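Local coordinates for ferritin (Pseudo-nitzschia multiseries, PDB 4IWK), which oxidises ferrous iron with dioxygen and probably stores the product as ferric hydroxide, in a soluble, non-toxic form, within a shell of 24 subunits, at residues A[3-8]-A[103-108]; A[7-12]-A[63-68]; A[54-59]-A[118-123]. All coordinates share one frame; numbering follows the deposited sequence. Where two conformers were deposited one is given.

Contact 1: A[3-8]-A[103-108]; sequences EELLDL and LNLAEA
Leu5 and Leu105 both set CG opposite the backbone nitrogen (chi1 169° and -179°), a choice that swings each side chain off the flank of its helix and into the seam between the two. There they cross at about a right angle, Leu5 CD1 lying 3.6 Å from Leu105 CD1; Leu5 was modelled in two conformers, and this touch belongs to one of them. Leu8 takes the other common setting, CG anti to the carbonyl carbon (chi1 -70°). Leu8 CB rests 3.9 Å from Leu105 CD1, while Leu8 CD1 reaches Ala108 CB at 3.6 Å.

Helices 3-32 and 84-111 are nearly antiparallel neighbours in the ferritin four-helix bundle, and their local axes approach to 9.1 Å. A methyl at position 108 suits so close a pairing, since Leu5 and Leu8 can both lie against it.

Toward solvent the packing gives way to water. One water donates to Glu4 OE1 (2.8 Å) and to Ala108 O (3.0 Å). A second donates to Asn104 O at 2.8 Å and only weakly to Glu4 OE2; Asn104 O also accepts the helical bond from Ala108 N. A long, charged Glu suits this exposed place, where Glu4 OE1 also brushes Ala108 CB at 3.7 Å. Glu4, together with Glu3 and Asp7, binds ferric iron in other structures of this protein.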
loop_
_atom_site.group_PDB
_atom_site.type_symbol
_atom_site.label_atom_id
_atom_site.label_comp_id
_atom_site.label_asym_id
_atom_site.label_seq_id
_atom_site.Cartn_x
_atom_site.Cartn_y
_atom_site.Cartn_z
ATOM N N GLU A 3 4.926 -63.108 12.870
ATOM C CA GLU A 3 4.422 -62.782 14.197
ATOM C C GLU A 3 5.426 -61.870 14.916
ATOM O O GLU A 3 5.001 -60.927 15.599
ATOM C CB GLU A 3 4.226 -64.052 15.040
ATOM C CG GLU A 3 3.524 -63.798 16.342
ATOM C CD GLU A 3 2.232 -63.047 16.088
ATOM O OE1 GLU A 3 1.420 -63.532 15.280
ATOM O OE2 GLU A 3 2.054 -61.939 16.622
ATOM N N GLU A 4 6.721 -62.194 14.808
ATOM C CA GLU A 4 7.732 -61.434 15.449
ATOM C C GLU A 4 7.624 -59.940 15.016
ATOM O O GLU A 4 7.627 -58.997 15.840
ATOM C CB GLU A 4 9.113 -61.948 15.065
ATOM C CG GLU A 4 10.147 -61.614 16.085
ATOM C CD GLU A 4 11.540 -61.406 15.481
ATOM O OE1 GLU A 4 11.739 -61.528 14.226
ATOM O OE2 GLU A 4 12.469 -61.085 16.274
ATOM N N LEU A 5 7.472 -59.725 13.720
ATOM C CA LEU A 5 7.508 -58.355 13.217
ATOM C C LEU A 5 6.227 -57.616 13.717
ATOM O O LEU A 5 6.371 -56.480 14.229
ATOM C CB LEU A 5 7.686 -58.319 11.674
ATOM C CG LEU A 5 7.494 -56.970 10.969
ATOM C CD1 LEU A 5 8.574 -56.040 11.416
ATOM C CD2 LEU A 5 7.478 -57.101 9.438
ATOM N N LEU A 6 5.027 -58.241 13.617
ATOM C CA LEU A 6 3.800 -57.635 14.114
ATOM C C LEU A 6 3.859 -57.366 15.656
ATOM O O LEU A 6 3.409 -56.314 16.119
ATOM C CB LEU A 6 2.587 -58.496 13.780
ATOM C CG LEU A 6 2.417 -58.910 12.304
ATOM C CD1 LEU A 6 1.350 -59.990 12.209
ATOM C CD2 LEU A 6 2.151 -57.774 11.322
ATOM N N ASP A 7 4.398 -58.296 16.436
ATOM C CA ASP A 7 4.507 -58.043 17.888
ATOM C C ASP A 7 5.436 -56.873 18.169
ATOM O O ASP A 7 5.137 -56.018 19.039
ATOM C CB ASP A 7 5.057 -59.318 18.580
ATOM C CG ASP A 7 3.976 -60.440 18.638
ATOM O OD1 ASP A 7 2.804 -60.117 18.304
ATOM O OD2 ASP A 7 4.181 -61.660 19.017
ATOM N N LEU A 8 6.576 -56.836 17.420
ATOM C CA LEU A 8 7.586 -55.758 17.671
ATOM C C LEU A 8 7.029 -54.414 17.232
ATOM O O LEU A 8 7.338 -53.381 17.853
ATOM C CB LEU A 8 8.931 -56.028 16.994
ATOM C CG LEU A 8 9.738 -57.210 17.632
ATOM C CD1 LEU A 8 10.901 -57.544 16.678
ATOM C CD2 LEU A 8 10.273 -56.864 19.002
ATOM N N LEU A 103 15.766 -50.463 16.589
ATOM C CA LEU A 103 16.723 -51.364 15.846
ATOM C C LEU A 103 16.219 -52.802 15.904
ATOM O O LEU A 103 16.302 -53.481 14.882
ATOM C CB LEU A 103 18.169 -51.227 16.439
ATOM C CG LEU A 103 18.845 -49.849 16.172
ATOM C CD1 LEU A 103 20.180 -49.853 16.921
ATOM C CD2 LEU A 103 19.131 -49.396 14.724
ATOM N N ASN A 104 15.552 -53.226 16.973
ATOM C CA ASN A 104 14.958 -54.582 16.982
ATOM C C ASN A 104 13.878 -54.759 15.953
ATOM O O ASN A 104 13.776 -55.802 15.253
ATOM C CB ASN A 104 14.334 -54.924 18.353
ATOM C CG ASN A 104 15.375 -55.179 19.421
ATOM O OD1 ASN A 104 16.535 -55.404 19.124
ATOM N ND2 ASN A 104 14.956 -55.049 20.688
ATOM N N LEU A 105 13.020 -53.747 15.868
ATOM C CA LEU A 105 11.957 -53.749 14.856
ATOM C C LEU A 105 12.573 -53.752 13.447
ATOM O O LEU A 105 12.081 -54.530 12.586
ATOM C CB LEU A 105 11.069 -52.463 15.056
ATOM C CG LEU A 105 9.958 -52.342 14.125
ATOM C CD1 LEU A 105 9.024 -53.595 13.989
ATOM C CD2 LEU A 105 9.132 -51.070 14.559
ATOM N N ALA A 106 13.575 -52.887 13.171
ATOM C CA ALA A 106 14.207 -52.880 11.866
ATOM C C ALA A 106 14.863 -54.263 11.543
ATOM O O ALA A 106 14.835 -54.667 10.369
ATOM C CB ALA A 106 15.267 -51.789 11.698
ATOM N N GLU A 107 15.463 -54.876 12.544
ATOM C CA GLU A 107 16.073 -56.260 12.309
ATOM C C GLU A 107 14.998 -57.257 11.903
ATOM O O GLU A 107 15.234 -57.990 10.958
ATOM C CB GLU A 107 16.730 -56.810 13.577
ATOM C CG GLU A 107 17.901 -56.050 14.150
ATOM C CD GLU A 107 19.191 -56.521 13.538
ATOM O OE1 GLU A 107 19.061 -57.202 12.448
ATOM O OE2 GLU A 107 20.267 -56.208 14.170
ATOM N N ALA A 108 13.812 -57.203 12.528
ATOM C CA ALA A 108 12.686 -58.133 12.156
ATOM C C ALA A 108 12.212 -57.813 10.748
ATOM O O ALA A 108 11.898 -58.747 9.914
ATOM C CB ALA A 108 11.524 -57.990 13.147
HETATM O O HOH W 1 14.460 -58.328 16.278
HETATM O O HOH W 2 11.076 -61.181 11.513
#

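Contact 2: A[7-12]-A[63-68]; sequences DLFNRQ and RNIPIE
Phe9 leaves helix 3-32 on the side facing segment 63-68, and its CB already meets that segment, 4.2 Å from Ile65 CG2. CG stands anti to the backbone nitrogen (chi1 -154°), directing the ring in among the helices, alongside the loop. On the near side of the ring, CD1 comes 4.0 Å from Ile65 CD1, and CE1 meets the same methyl. This methyl sits over the ring face in a CH-pi contact, 4.2 Å from the centroid of Phe9 and 17° off the normal. Ile65 can place it there because its chain is extended at chi2, crossing the Phe9 side chain at about a right angle. On the other side CD2 has Ile67 CD1 at its edge, near the ring plane, at a looser 4.4 Å, and CE2 abuts the backbone carbonyl oxygen of Phe56. The tip, CZ, passes beyond the loop to the rings of Phe59 and Phe120.

Branched isoleucines suit these two places, giving an irregular stretch of chain an apolar inner side while Pro66 between them turns outward. Further along, Asn10 reaches the backbone of the loop: its CG lies 3.5 Å from Glu68 O. A water completes this polar margin, donating to Asn10 O at 3.0 Å and to Glu68 O at 3.2 Å.

The loop begins where helix 36-62 ends in a Schellman motif, with Asn64, a residue tolerant of positive phi, at C-prime. It is the start of the long connection characteristic of ferritins, which leads on to helix 84-111. Here it lies against the early turns of helix 3-32, with Ala60 of helix 36-62 touching both isoleucines and Phe9, Leu105 of helix 84-111 also against Phe9, and Ile28 of a neighbouring subunit packed on Ile67.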
loop_
_atom_site.group_PDB
_atom_site.type_symbol
_atom_site.label_atom_id
_atom_site.label_comp_id
_atom_site.label_asym_id
_atom_site.label_seq_id
_atom_site.Cartn_x
_atom_site.Cartn_y
_atom_site.Cartn_z
ATOM N N ASP A 7 4.398 -58.296 16.436
ATOM C CA ASP A 7 4.507 -58.043 17.888
ATOM C C ASP A 7 5.436 -56.873 18.169
ATOM O O ASP A 7 5.137 -56.018 19.039
ATOM C CB ASP A 7 5.057 -59.318 18.580
ATOM C CG ASP A 7 3.976 -60.440 18.638
ATOM O OD1 ASP A 7 2.804 -60.117 18.304
ATOM O OD2 ASP A 7 4.181 -61.660 19.017
ATOM N N LEU A 8 6.576 -56.836 17.420
ATOM C CA LEU A 8 7.586 -55.758 17.671
ATOM C C LEU A 8 7.029 -54.414 17.232
ATOM O O LEU A 8 7.338 -53.381 17.853
ATOM C CB LEU A 8 8.931 -56.028 16.994
ATOM C CG LEU A 8 9.738 -57.210 17.632
ATOM C CD1 LEU A 8 10.901 -57.544 16.678
ATOM C CD2 LEU A 8 10.273 -56.864 19.002
ATOM N N PHE A 9 6.200 -54.411 16.212
ATOM C CA PHE A 9 5.557 -53.144 15.821
ATOM C C PHE A 9 4.622 -52.670 16.907
ATOM O O PHE A 9 4.687 -51.518 17.362
ATOM C CB PHE A 9 4.885 -53.301 14.441
ATOM C CG PHE A 9 4.768 -51.999 13.692
ATOM C CD1 PHE A 9 5.639 -51.726 12.606
ATOM C CD2 PHE A 9 3.823 -51.061 14.102
ATOM C CE1 PHE A 9 5.527 -50.492 11.929
ATOM C CE2 PHE A 9 3.706 -49.845 13.418
ATOM C CZ PHE A 9 4.585 -49.595 12.356
ATOM N N ASN A 10 3.761 -53.554 17.399
ATOM C CA ASN A 10 2.899 -53.283 18.539
ATOM C C ASN A 10 3.756 -52.824 19.757
ATOM O O ASN A 10 3.410 -51.798 20.437
ATOM C CB ASN A 10 2.064 -54.551 18.812
ATOM C CG ASN A 10 0.766 -54.265 19.533
ATOM O OD1 ASN A 10 0.523 -54.774 20.652
ATOM N ND2 ASN A 10 -0.055 -53.395 18.943
ATOM N N ARG A 11 4.827 -53.536 20.074
ATOM C CA ARG A 11 5.684 -53.144 21.200
ATOM C C ARG A 11 6.255 -51.688 21.019
ATOM O O ARG A 11 6.596 -51.010 21.975
ATOM C CB ARG A 11 6.825 -54.127 21.463
ATOM C CG ARG A 11 6.429 -55.401 22.206
ATOM C CD ARG A 11 7.292 -56.554 21.704
ATOM N NE ARG A 11 7.699 -57.489 22.738
ATOM C CZ ARG A 11 8.965 -57.713 23.086
ATOM N NH1 ARG A 11 9.969 -57.081 22.470
ATOM N NH2 ARG A 11 9.240 -58.582 24.053
ATOM N N GLN A 12 6.491 -51.298 19.767
ATOM C CA GLN A 12 7.149 -50.002 19.529
ATOM C C GLN A 12 6.149 -48.903 19.986
ATOM O O GLN A 12 6.580 -47.859 20.573
ATOM C CB GLN A 12 7.545 -49.741 18.044
ATOM C CG GLN A 12 8.378 -48.472 17.892
ATOM C CD GLN A 12 9.713 -48.583 18.647
ATOM O OE1 GLN A 12 10.255 -49.693 18.762
ATOM N NE2 GLN A 12 10.225 -47.499 19.174
ATOM N N ARG A 63 -1.068 -50.196 6.955
ATOM C CA ARG A 63 -0.405 -51.404 6.450
ATOM C C ARG A 63 -1.108 -52.677 6.917
ATOM O O ARG A 63 -0.549 -53.748 6.836
ATOM C CB ARG A 63 1.099 -51.350 6.826
ATOM C CG ARG A 63 2.007 -51.497 5.532
ATOM C CD ARG A 63 1.827 -52.838 4.837
ATOM N NE ARG A 63 2.368 -53.801 5.750
ATOM C CZ ARG A 63 3.659 -54.081 5.853
ATOM N NH1 ARG A 63 4.425 -53.559 4.912
ATOM N NH2 ARG A 63 4.108 -54.965 6.825
ATOM N N ASN A 64 -2.288 -52.524 7.543
ATOM C CA ASN A 64 -2.983 -53.696 8.100
ATOM C C ASN A 64 -2.193 -54.455 9.105
ATOM O O ASN A 64 -2.291 -55.685 9.227
ATOM C CB ASN A 64 -3.633 -54.584 6.967
ATOM C CG ASN A 64 -4.392 -53.752 5.987
ATOM O OD1 ASN A 64 -3.949 -53.652 4.802
ATOM N ND2 ASN A 64 -5.384 -53.004 6.430
ATOM N N ILE A 65 -1.468 -53.738 9.965
ATOM C CA ILE A 65 -0.765 -54.334 11.078
ATOM C C ILE A 65 -1.732 -54.110 12.283
ATOM O O ILE A 65 -1.933 -52.990 12.686
ATOM C CB ILE A 65 0.605 -53.661 11.298
ATOM C CG1 ILE A 65 1.545 -53.978 10.087
ATOM C CG2 ILE A 65 1.246 -54.145 12.619
ATOM C CD1 ILE A 65 2.868 -53.177 10.098
ATOM N N PRO A 66 -2.238 -55.150 12.892
ATOM C CA PRO A 66 -3.297 -54.859 13.878
ATOM C C PRO A 66 -2.638 -54.313 15.162
ATOM O O PRO A 66 -1.606 -54.805 15.605
ATOM C CB PRO A 66 -3.927 -56.253 14.113
ATOM C CG PRO A 66 -3.540 -57.081 12.931
ATOM C CD PRO A 66 -2.167 -56.593 12.514
ATOM N N ILE A 67 -3.200 -53.279 15.744
ATOM C CA ILE A 67 -2.644 -52.682 16.929
ATOM C C ILE A 67 -3.562 -53.084 18.094
ATOM O O ILE A 67 -4.748 -52.874 17.942
ATOM C CB ILE A 67 -2.631 -51.115 16.817
ATOM C CG1 ILE A 67 -1.580 -50.661 15.776
ATOM C CG2 ILE A 67 -2.276 -50.469 18.148
ATOM C CD1 ILE A 67 -0.115 -51.033 16.138
ATOM N N GLU A 68 -2.995 -53.646 19.136
ATOM C CA GLU A 68 -3.680 -53.833 20.428
ATOM C C GLU A 68 -2.887 -52.969 21.418
ATOM O O GLU A 68 -1.730 -53.259 21.715
ATOM C CB GLU A 68 -3.595 -55.303 20.815
ATOM C CG GLU A 68 -4.955 -55.833 21.174
ATOM C CD GLU A 68 -5.721 -56.299 19.935
ATOM O OE1 GLU A 68 -5.297 -57.284 19.278
ATOM O OE2 GLU A 68 -6.751 -55.690 19.626
HETATM O O HOH W 3 0.472 -51.269 20.529
#

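Contact 3: A[54-59]-A[118-123]; sequences LGFVDF and MAFLNP
Phe120 reaches from helix 115-145 between Phe56 and Phe59 of helix 36-62, and the three rings form an aromatic cluster. Two kinds of ring pairing meet in it. With Phe59, Phe120 makes an offset stack, centroids 4.2 Å apart and planes inclined by 18°. With Phe56 the pairing is T-shaped: the edge of Phe120 is turned to the face of Phe56, the planes standing at 81° with centroids 5.2 Å apart, so that Phe120 CE2 sits over the centre of the Phe56 ring.

CH-pi contacts reinforce the stack in both directions. Phe59 CB lies over the Phe120 ring, 3.8 Å from its centroid, and Phe120 CB lies over the Phe59 ring, 4.1 Å from its centroid. This reciprocity follows from the two side chains sliding past each other in opposite directions, each with CG anti to its own nitrogen (chi1 175° for Phe120).

The remaining contacts are of plainer kinds. Leu121 CD2 meets the edge of Phe56 at CZ, 3.6 Å away, a branched aliphatic group filling the margin of the ring. Gly55 O approaches Phe120 CZ at 3.6 Å while also accepting the helical bond from Phe59 N.

Large flat side chains suit this pair of helices, whose local axes come no nearer than 12.0 Å: rings can span a gap that small residues could not. Phe56 also lies about 7 Å from a bound ferric ion, nearest atoms counted, so the cluster adjoins the ferroxidase region. Within the four-helix bundle, helices 36-62 and 115-145 run nearly antiparallel here; Phe9 and Gln12 of helix 3-32 and Leu102 and Leu105 of helix 84-111 press on Phe56 from the other two helices, while Leu126 of a neighbouring subunit packs on Phe59 and Phe120.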
loop_
_atom_site.group_PDB
_atom_site.type_symbol
_atom_site.label_atom_id
_atom_site.label_comp_id
_atom_site.label_asym_id
_atom_site.label_seq_id
_atom_site.Cartn_x
_atom_site.Cartn_y
_atom_site.Cartn_z
ATOM N N LEU A 54 1.874 -42.198 17.895
ATOM C CA LEU A 54 0.741 -41.994 16.971
ATOM C C LEU A 54 1.129 -42.237 15.510
ATOM O O LEU A 54 0.298 -42.767 14.746
ATOM C CB LEU A 54 0.170 -40.592 17.062
ATOM C CG LEU A 54 -0.539 -40.350 18.452
ATOM C CD1 LEU A 54 -0.937 -38.860 18.557
ATOM C CD2 LEU A 54 -1.778 -41.241 18.715
ATOM N N GLY A 55 2.362 -41.859 15.164
ATOM C CA GLY A 55 2.890 -42.067 13.799
ATOM C C GLY A 55 2.934 -43.559 13.521
ATOM O O GLY A 55 2.569 -44.043 12.411
ATOM N N PHE A 56 3.404 -44.339 14.498
ATOM C CA PHE A 56 3.453 -45.839 14.346
ATOM C C PHE A 56 2.016 -46.406 14.232
ATOM O O PHE A 56 1.757 -47.270 13.390
ATOM C CB PHE A 56 4.202 -46.528 15.505
ATOM C CG PHE A 56 5.700 -46.532 15.304
ATOM C CD1 PHE A 56 6.460 -45.403 15.463
ATOM C CD2 PHE A 56 6.282 -47.681 14.749
ATOM C CE1 PHE A 56 7.853 -45.407 15.158
ATOM C CE2 PHE A 56 7.617 -47.681 14.440
ATOM C CZ PHE A 56 8.422 -46.571 14.642
ATOM N N VAL A 57 1.040 -45.911 15.017
ATOM C CA VAL A 57 -0.337 -46.460 14.945
ATOM C C VAL A 57 -0.906 -46.138 13.561
ATOM O O VAL A 57 -1.516 -47.065 12.942
ATOM C CB VAL A 57 -1.237 -45.752 15.987
ATOM C CG1 VAL A 57 -2.719 -46.093 15.685
ATOM C CG2 VAL A 57 -0.819 -46.244 17.374
ATOM N N ASP A 58 -0.678 -44.919 13.049
ATOM C CA ASP A 58 -1.258 -44.511 11.715
ATOM C C ASP A 58 -0.656 -45.433 10.628
ATOM O O ASP A 58 -1.398 -45.965 9.831
ATOM C CB ASP A 58 -0.873 -43.051 11.442
ATOM C CG ASP A 58 -1.497 -42.545 10.158
ATOM O OD1 ASP A 58 -2.637 -42.905 9.831
ATOM O OD2 ASP A 58 -0.789 -41.876 9.444
ATOM N N PHE A 59 0.684 -45.648 10.671
ATOM C CA PHE A 59 1.258 -46.513 9.595
ATOM C C PHE A 59 0.761 -47.932 9.765
ATOM O O PHE A 59 0.384 -48.597 8.758
ATOM C CB PHE A 59 2.804 -46.516 9.696
ATOM C CG PHE A 59 3.436 -47.360 8.668
ATOM C CD1 PHE A 59 3.684 -46.835 7.401
ATOM C CD2 PHE A 59 3.755 -48.664 8.978
ATOM C CE1 PHE A 59 4.282 -47.640 6.432
ATOM C CE2 PHE A 59 4.384 -49.500 8.007
ATOM C CZ PHE A 59 4.632 -48.944 6.719
ATOM N N MET A 118 10.963 -51.006 6.577
ATOM C CA MET A 118 12.301 -50.433 6.786
ATOM C C MET A 118 12.367 -49.003 6.334
ATOM O O MET A 118 13.056 -48.185 6.933
ATOM C CB MET A 118 13.361 -51.221 5.975
ATOM C CG MET A 118 13.550 -52.572 6.683
ATOM S SD MET A 118 14.919 -53.533 5.929
ATOM C CE MET A 118 14.015 -54.098 4.473
ATOM N N ALA A 119 11.705 -48.681 5.218
ATOM C CA ALA A 119 11.698 -47.283 4.747
ATOM C C ALA A 119 10.958 -46.321 5.727
ATOM O O ALA A 119 11.408 -45.209 6.023
ATOM C CB ALA A 119 11.003 -47.191 3.383
ATOM N N PHE A 120 9.840 -46.847 6.307
ATOM C CA PHE A 120 9.172 -46.024 7.304
ATOM C C PHE A 120 10.062 -45.690 8.507
ATOM O O PHE A 120 9.938 -44.639 9.067
ATOM C CB PHE A 120 7.903 -46.825 7.756
ATOM C CG PHE A 120 7.139 -46.149 8.898
ATOM C CD1 PHE A 120 6.397 -45.015 8.655
ATOM C CD2 PHE A 120 7.231 -46.669 10.179
ATOM C CE1 PHE A 120 5.679 -44.351 9.710
ATOM C CE2 PHE A 120 6.540 -45.998 11.244
ATOM C CZ PHE A 120 5.786 -44.855 10.992
ATOM N N LEU A 121 10.879 -46.675 8.923
ATOM C CA LEU A 121 11.703 -46.512 10.121
ATOM C C LEU A 121 12.867 -45.544 9.903
ATOM O O LEU A 121 13.376 -44.940 10.875
ATOM C CB LEU A 121 12.254 -47.860 10.609
ATOM C CG LEU A 121 11.220 -48.924 10.995
ATOM C CD1 LEU A 121 11.911 -50.190 11.410
ATOM C CD2 LEU A 121 10.458 -48.323 12.217
ATOM N N ASN A 122 13.317 -45.362 8.664
ATOM C CA ASN A 122 14.541 -44.561 8.481
ATOM C C ASN A 122 14.597 -43.207 9.142
ATOM O O ASN A 122 15.584 -42.888 9.848
ATOM C CB ASN A 122 14.874 -44.519 6.947
ATOM C CG ASN A 122 15.471 -45.774 6.470
ATOM O OD1 ASN A 122 15.389 -46.024 5.229
ATOM N ND2 ASN A 122 15.933 -46.606 7.292
ATOM N N PRO A 123 13.561 -42.378 9.063
ATOM C CA PRO A 123 13.666 -41.069 9.740
ATOM C C PRO A 123 13.655 -41.209 11.230
ATOM O O PRO A 123 14.233 -40.337 11.907
ATOM C CB PRO A 123 12.380 -40.317 9.308
ATOM C CG PRO A 123 11.762 -41.161 8.215
ATOM C CD PRO A 123 12.490 -42.457 8.036
#

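In the fold
From the N terminus, helix 3-32 supplies the first segments of contacts 1 and 2, which share Asp7 and Leu8. Contact 2 starts from the same part of the chain as contact 1 and closes the shorter loop, returning just after helix 36-62, while contact 1 runs on to helix 84-111. Contact 3 starts inside both spans and ends beyond them on helix 115-145, so it crosses the other two. Together they tie all four long helices, plus the start of the long connection, at one end of the bundle. The contacts also touch one another: Leu6 packs on Ile65 between contacts 1 and 2, and Ala106 on Leu121 between contacts 1 and 3.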